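Local coordinates for protein Poly(A) ribonuclease POP2 (Saccharomyces cerevisiae, PDB 1UOC) that degrades RNA from the 3' end, preferring poly(A), and is probably a catalytic subunit of the CCR4-NOT mRNA deadenylase complex, at residues 26-31 with 146-151. Numbering follows the deposited sequence.
Sequences SEFAVI and MDSGLM
S148 meets F28 where helix 24-34 faces the loop that follows helix 138-146. Its CB lies near the plane of the F28 ring, at the edge, 3.8 Å from F28 CE2 and 4.0 Å from F28 CD2, so a methylene abuts the rim of the phenyl group and does not stack on it. Here the backbones are closest, yet F28 CA and S148 CA remain 7.1 Å apart; side chains bridge the gap. The S148 hydroxyl is turned back to its own chain: chi1 67° tucks OG over the backbone, flanked by its N and C. From there it accepts a hydrogen bond from L150 N (N to OG 3.2 Å, N-H...O angle 157°), which defines an ST turn, and donates one to L145 O. The buried hydroxyl thus uses both roles. G149 then breaks the helical path with a positive phi of 99°. L150 follows, its CD1 reaching I31 CG2 at 4.2 Å, a loose apolar touch. Within helix 24-34, I31 CD1 stands 4.1 Å above the centre of the F28 ring, backing one face. The four touching residues are all buried, a small packing contact (128 Å²) within the DEDD nuclease domain, away from the predicted catalytic metal residues: F28 also meets L144 of helix 138-146, F102 on strand 99-103 adjoins F28 and I31, and L150 O bonds W158 NE1 on strand 157-160.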
loop_
_atom_site.group_PDB
_atom_site.type_symbol
_atom_site.label_atom_id
_atom_site.label_comp_id
_atom_site.label_asym_id
_atom_site.label_seq_id
_atom_site.Cartn_x
_atom_site.Cartn_y
_atom_site.Cartn_z
ATOM N N SER A 26 -13.230 -15.357 -4.293
ATOM C CA SER A 26 -14.212 -14.610 -5.058
ATOM C C SER A 26 -13.811 -13.141 -5.189
ATOM O O SER A 26 -14.040 -12.523 -6.230
ATOM C CB SER A 26 -15.595 -14.736 -4.411
ATOM O OG SER A 26 -15.550 -14.398 -3.046
ATOM N N GLU A 27 -13.197 -12.580 -4.149
ATOM C CA GLU A 27 -12.769 -11.177 -4.215
ATOM C C GLU A 27 -11.605 -11.028 -5.182
ATOM O O GLU A 27 -11.495 -10.017 -5.884
ATOM C CB GLU A 27 -12.372 -10.647 -2.832
ATOM C CG GLU A 27 -13.534 -10.614 -1.855
ATOM C CD GLU A 27 -14.727 -9.816 -2.361
ATOM O OE1 GLU A 27 -15.844 -10.063 -1.860
ATOM O OE2 GLU A 27 -14.565 -8.938 -3.240
ATOM N N PHE A 28 -10.732 -12.032 -5.227
ATOM C CA PHE A 28 -9.617 -11.965 -6.146
ATOM C C PHE A 28 -10.110 -12.154 -7.575
ATOM O O PHE A 28 -9.461 -11.721 -8.527
ATOM C CB PHE A 28 -8.556 -13.002 -5.809
ATOM C CG PHE A 28 -7.315 -12.400 -5.230
ATOM C CD1 PHE A 28 -7.109 -12.377 -3.859
ATOM C CD2 PHE A 28 -6.397 -11.750 -6.058
ATOM C CE1 PHE A 28 -6.011 -11.708 -3.317
ATOM C CE2 PHE A 28 -5.302 -11.080 -5.525
ATOM C CZ PHE A 28 -5.110 -11.058 -4.147
ATOM N N ALA A 29 -11.269 -12.787 -7.727
ATOM C CA ALA A 29 -11.837 -12.977 -9.062
ATOM C C ALA A 29 -12.287 -11.595 -9.555
ATOM O O ALA A 29 -12.102 -11.255 -10.722
ATOM C CB ALA A 29 -13.014 -13.940 -9.008
ATOM N N VAL A 30 -12.863 -10.799 -8.652
ATOM C CA VAL A 30 -13.309 -9.443 -8.984
ATOM C C VAL A 30 -12.110 -8.537 -9.274
ATOM O O VAL A 30 -12.133 -7.749 -10.212
ATOM C CB VAL A 30 -14.122 -8.814 -7.825
ATOM C CG1 VAL A 30 -14.421 -7.343 -8.129
ATOM C CG2 VAL A 30 -15.419 -9.592 -7.613
ATOM N N ILE A 31 -11.062 -8.642 -8.460
ATOM C CA ILE A 31 -9.859 -7.832 -8.659
ATOM C C ILE A 31 -9.305 -8.113 -10.056
ATOM O O ILE A 31 -8.961 -7.210 -10.809
ATOM C CB ILE A 31 -8.777 -8.192 -7.602
ATOM C CG1 ILE A 31 -9.221 -7.695 -6.225
ATOM C CG2 ILE A 31 -7.414 -7.587 -7.999
ATOM C CD1 ILE A 31 -8.354 -8.191 -5.076
ATOM N N MET A 146 0.180 -13.283 -7.085
ATOM C CA MET A 146 1.101 -13.572 -8.177
ATOM C C MET A 146 0.390 -13.742 -9.506
ATOM O O MET A 146 0.850 -13.235 -10.533
ATOM C CB MET A 146 1.900 -14.843 -7.887
ATOM C CG MET A 146 3.314 -14.594 -7.369
ATOM S SD MET A 146 4.313 -13.611 -8.522
ATOM C CE MET A 146 4.256 -14.674 -9.992
ATOM N N ASP A 147 -0.743 -14.439 -9.476
ATOM C CA ASP A 147 -1.514 -14.709 -10.691
ATOM C C ASP A 147 -2.657 -13.727 -10.968
ATOM O O ASP A 147 -3.416 -13.902 -11.923
ATOM C CB ASP A 147 -2.083 -16.135 -10.639
ATOM C CG ASP A 147 -1.018 -17.187 -10.328
ATOM O OD1 ASP A 147 0.065 -17.159 -10.962
ATOM O OD2 ASP A 147 -1.266 -18.048 -9.449
ATOM N N SER A 148 -2.772 -12.688 -10.154
ATOM C CA SER A 148 -3.852 -11.727 -10.321
ATOM C C SER A 148 -3.719 -10.830 -11.547
ATOM O O SER A 148 -4.708 -10.269 -12.028
ATOM C CB SER A 148 -3.956 -10.846 -9.072
ATOM O OG SER A 148 -2.812 -10.021 -8.952
ATOM N N GLY A 149 -2.499 -10.689 -12.049
ATOM C CA GLY A 149 -2.283 -9.821 -13.187
ATOM C C GLY A 149 -1.757 -8.471 -12.725
ATOM O O GLY A 149 -1.477 -7.605 -13.536
ATOM N N LEU A 150 -1.613 -8.289 -11.417
ATOM C CA LEU A 150 -1.107 -7.027 -10.879
ATOM C C LEU A 150 0.420 -6.952 -10.869
ATOM O O LEU A 150 0.990 -5.856 -10.852
ATOM C CB LEU A 150 -1.619 -6.801 -9.452
ATOM C CG LEU A 150 -3.108 -6.531 -9.226
ATOM C CD1 LEU A 150 -3.390 -6.280 -7.766
ATOM C CD2 LEU A 150 -3.503 -5.331 -10.012
ATOM N N MET A 151 1.071 -8.116 -10.867
ATOM C CA MET A 151 2.533 -8.194 -10.829
ATOM C C MET A 151 3.206 -8.387 -12.190
ATOM O O MET A 151 2.614 -8.922 -13.117
ATOM C CB MET A 151 2.973 -9.340 -9.915
ATOM C CG MET A 151 2.216 -9.451 -8.597
ATOM S SD MET A 151 2.197 -7.927 -7.660
ATOM C CE MET A 151 3.900 -7.757 -7.178
#